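PDB 3SIG: poly(ADP-ribose) glycohydrolase from Thermomonospora curvata, which hydrolyses the ribose-ribose bonds of poly(ADP-ribose), releasing ADP-ribose, through a catalytic domain related to the macrodomains. Local coordinates for residues 87-92 and 212-217. Residues are numbered along the deposited sequence; the frame is centred on the assembly and turned at random.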
ATOM      1  N   ASP A  87      -8.286 -16.155   4.310  1.00 16.15           N
ATOM      2  CA  ASP A  87      -8.185 -15.548   2.986  1.00 15.46           C
ATOM      3  C   ASP A  87      -7.151 -14.417   3.056  1.00 14.69           C
ATOM      4  O   ASP A  87      -7.134 -13.595   3.976  1.00 13.37           O
ATOM      5  CB  ASP A  87      -9.555 -15.051   2.473  1.00 15.36           C
ATOM      6  CG  ASP A  87     -10.216 -14.112   3.437  1.00 15.27           C
ATOM      7  OD1 ASP A  87     -10.615 -14.565   4.529  1.00 17.70           O
ATOM      8  OD2 ASP A  87     -10.332 -12.906   3.161  1.00 14.92           O
ATOM      9  N   GLN A  88      -6.259 -14.391   2.074  1.00 13.81           N
ATOM     10  CA  GLN A  88      -5.187 -13.397   2.041  1.00 11.17           C
ATOM     11  C   GLN A  88      -5.705 -11.954   1.904  1.00 10.34           C
ATOM     12  O   GLN A  88      -6.516 -11.660   1.011  1.00 11.44           O
ATOM     13  CB  GLN A  88      -4.257 -13.731   0.910  1.00 11.30           C
ATOM     14  CG  GLN A  88      -2.968 -12.955   0.926  1.00 11.45           C
ATOM     15  CD  GLN A  88      -2.031 -13.405  -0.183  1.00 11.54           C
ATOM     16  OE1 GLN A  88      -1.910 -12.739  -1.207  1.00 10.58           O
ATOM     17  NE2 GLN A  88      -1.395 -14.542  -0.003  1.00 13.08           N
ATOM     18  N   VAL A  89      -5.242 -11.086   2.781  1.00  9.77           N
ATOM     19  CA  VAL A  89      -5.653  -9.695   2.822  1.00 10.13           C
ATOM     20  C   VAL A  89      -4.844  -8.919   1.786  1.00  8.43           C
ATOM     21  O   VAL A  89      -3.672  -9.249   1.539  1.00 11.11           O
ATOM     22  CB  VAL A  89      -5.365  -9.141   4.238  1.00 11.28           C
ATOM     23  CG1 VAL A  89      -5.631  -7.644   4.357  1.00 11.92           C
ATOM     24  CG2 VAL A  89      -6.172  -9.913   5.274  1.00 12.29           C
ATOM     25  N   ALA A  90      -5.435  -7.907   1.170  1.00  8.06           N
ATOM     26  CA  ALA A  90      -4.697  -6.979   0.285  1.00  8.01           C
ATOM     27  C   ALA A  90      -4.578  -5.626   0.938  1.00  6.28           C
ATOM     28  O   ALA A  90      -5.524  -5.115   1.540  1.00  8.36           O
ATOM     29  CB  ALA A  90      -5.399  -6.846  -1.066  1.00  8.40           C
ATOM     30  N   CYS A  91      -3.406  -5.011   0.799  1.00  6.81           N
ATOM     31  CA  CYS A  91      -3.079  -3.714   1.356  1.00  6.26           C
ATOM     32  C   CYS A  91      -2.607  -2.740   0.304  1.00  6.62           C
ATOM     33  O   CYS A  91      -1.785  -3.102  -0.540  1.00  7.34           O
ATOM     34  CB  CYS A  91      -1.909  -3.898   2.340  1.00  6.92           C
ATOM     35  SG  CYS A  91      -2.176  -4.991   3.728  1.00 10.63           S
ATOM     36  N   LEU A  92      -3.105  -1.520   0.361  1.00  6.62           N
ATOM     37  CA  LEU A  92      -2.626  -0.448  -0.500  1.00  6.81           C
ATOM     38  C   LEU A  92      -1.315   0.138   0.034  1.00  7.37           C
ATOM     39  O   LEU A  92      -1.268   0.584   1.183  1.00  6.97           O
ATOM     40  CB  LEU A  92      -3.726   0.628  -0.629  1.00  7.42           C
ATOM     41  CG  LEU A  92      -3.364   1.892  -1.417  1.00  7.44           C
ATOM     42  CD1 LEU A  92      -2.994   1.575  -2.845  1.00  8.18           C
ATOM     43  CD2 LEU A  92      -4.535   2.867  -1.368  1.00  8.80           C
ATOM     44  N   HIS A 212      -9.356 -10.877  -3.538  1.00 10.73           N
ATOM     45  CA  HIS A 212      -9.261 -10.342  -2.179  1.00 11.57           C
ATOM     46  C   HIS A 212     -10.559  -9.726  -1.716  1.00 12.50           C
ATOM     47  O   HIS A 212     -11.052  -8.759  -2.299  1.00 17.49           O
ATOM     48  CB  HIS A 212      -8.118  -9.325  -2.129  1.00 11.09           C
ATOM     49  CG  HIS A 212      -6.796  -9.936  -2.416  1.00 10.54           C
ATOM     50  ND1 HIS A 212      -6.090  -9.819  -3.598  1.00 13.52           N
ATOM     51  CD2 HIS A 212      -6.042 -10.729  -1.624  1.00  8.22           C
ATOM     52  CE1 HIS A 212      -4.984 -10.545  -3.523  1.00  9.19           C
ATOM     53  NE2 HIS A 212      -4.934 -11.104  -2.332  1.00 15.13           N
ATOM     54  N   ARG A 213     -11.124 -10.307  -0.683  1.00 10.49           N
ATOM     55  CA  ARG A 213     -12.352  -9.826  -0.109  1.00 12.89           C
ATOM     56  C   ARG A 213     -12.142  -8.929   1.098  1.00 10.78           C
ATOM     57  O   ARG A 213     -13.082  -8.280   1.544  1.00 11.18           O
ATOM     58  CB  ARG A 213     -13.229 -10.994   0.302  1.00 17.79           C
ATOM     59  CG  ARG A 213     -13.522 -11.997  -0.813  1.00 30.61           C
ATOM     60  CD  ARG A 213     -14.851 -11.715  -1.473  1.00 48.56           C
ATOM     61  NE  ARG A 213     -15.968 -11.907  -0.549  1.00 58.67           N
ATOM     62  CZ  ARG A 213     -16.943 -11.022  -0.347  1.00 64.33           C
ATOM     63  NH1 ARG A 213     -16.954  -9.870  -1.005  1.00 64.65           N
ATOM     64  NH2 ARG A 213     -17.917 -11.290   0.516  1.00 64.96           N
ATOM     65  N   ARG A 214     -10.920  -8.855   1.610  1.00  9.19           N
ATOM     66  CA  ARG A 214     -10.607  -7.994   2.753  1.00  9.05           C
ATOM     67  C   ARG A 214      -9.422  -7.081   2.395  1.00  9.12           C
ATOM     68  O   ARG A 214      -8.405  -7.548   1.864  1.00  9.56           O
ATOM     69  CB  ARG A 214     -10.307  -8.853   3.993  1.00 10.34           C
ATOM     70  CG  ARG A 214     -11.489  -9.733   4.337  1.00 11.53           C
ATOM     71  CD  ARG A 214     -11.341 -10.468   5.664  1.00 13.93           C
ATOM     72  NE  ARG A 214     -10.196 -11.377   5.626  1.00 12.65           N
ATOM     73  CZ  ARG A 214      -9.455 -11.711   6.676  1.00 12.53           C
ATOM     74  NH1 ARG A 214      -9.758 -11.280   7.882  1.00 12.19           N
ATOM     75  NH2 ARG A 214      -8.410 -12.502   6.491  1.00 11.88           N
ATOM     76  N   LEU A 215      -9.622  -5.781   2.642  0.59  8.70           N
ATOM     77  CA  LEU A 215      -8.680  -4.743   2.266  0.59  6.48           C
ATOM     78  C   LEU A 215      -8.236  -3.920   3.431  0.59  6.48           C
ATOM     79  O   LEU A 215      -8.998  -3.633   4.376  0.59  6.53           O
ATOM     80  CB  LEU A 215      -9.295  -3.769   1.295  0.59  6.58           C
ATOM     81  CG  LEU A 215     -10.020  -4.364   0.091  0.59  5.19           C
ATOM     82  CD1 LEU A 215     -10.586  -3.238  -0.787  0.59  8.16           C
ATOM     83  CD2 LEU A 215      -9.175  -5.313  -0.736  0.59  8.09           C
ATOM     84  N   VAL A 216      -7.017  -3.452   3.312  1.00  7.46           N
ATOM     85  CA  VAL A 216      -6.514  -2.419   4.213  1.00  9.06           C
ATOM     86  C   VAL A 216      -6.165  -1.203   3.354  1.00  8.17           C
ATOM     87  O   VAL A 216      -5.216  -1.255   2.557  1.00  7.90           O
ATOM     88  CB  VAL A 216      -5.303  -2.863   5.057  1.00  8.61           C
ATOM     89  CG1 VAL A 216      -4.868  -1.725   5.955  1.00 10.89           C
ATOM     90  CG2 VAL A 216      -5.636  -4.113   5.910  1.00 10.24           C
ATOM     91  N   LEU A 217      -6.956  -0.156   3.519  1.00  7.72           N
ATOM     92  CA  LEU A 217      -6.808   1.124   2.824  1.00  7.36           C
ATOM     93  C   LEU A 217      -6.469   2.179   3.875  1.00  7.12           C
ATOM     94  O   LEU A 217      -6.175   1.855   5.033  1.00  8.05           O
ATOM     95  CB  LEU A 217      -8.114   1.492   2.092  1.00  9.20           C
ATOM     96  CG  LEU A 217      -8.615   0.438   1.102  1.00  8.06           C
ATOM     97  CD1 LEU A 217      -9.938   0.878   0.486  1.00  9.38           C
ATOM     98  CD2 LEU A 217      -7.606   0.147   0.033  1.00 10.34           C
TER
HETATM   99  O   HOH W   1      -9.228 -11.294   1.402  1.00 15.59           O
HETATM  100  O   HOH W   2     -10.711 -13.066   0.086  1.00 34.52           O
HETATM  101  O   HOH W   3      -3.459   0.969   3.105  1.00  8.40           O
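Arg214 reaches across to Asp87 and holds it side-on with two nitrogens. Its NE forms a salt bridge with Asp87 OD2 at 2.9 Å, on the syn side but 29° out of the carboxylate plane, while NH2 bonds the backbone O of Asp87 at 3.0 Å, almost exactly in the guanidinium plane. A bend at chi3 (-62°) turns the guanidinium back toward Asp87 and lays one face against Val89 CG2, 3.6 Å from NH2. NH1 goes to the carbonyl of Leu81 in helix 74-84, so the group ties that helix's C-terminal part to the approach to strand 90-94. With an alanine here, the Asp87 carboxylate would probably lose its charged mate, and the carbonyls of Asp87 and Leu81 their guanidinium donors. Water 1 accepts from the backbone N of Arg214 and lies within donating distance of Asp87 OD2 and Gln88 O, between the two segments just ahead of the paired strands.

From there the two strands run parallel in the central mixed sheet: Ala90 N bonds Arg214 O, Ala90 O accepts from Val216 N at 2.9 Å, and Leu92 N bonds Val216 O. Ala90 CB sits over one face of the His212 ring, offset toward its rim in a CH-pi contact 4.0 Å from the centroid. On the other sheet face, Val216 CG2 meets Val89 CG1 at 3.9 Å, close to helix 74-84. The Val216 side chain lies about 7 Å from the bound ADP-ribose in this macrodomain-type fold. At the start of the parallel pairing, one buried guanidinium serves a carboxylate and two backbone carbonyls, so its charge is probably well compensated.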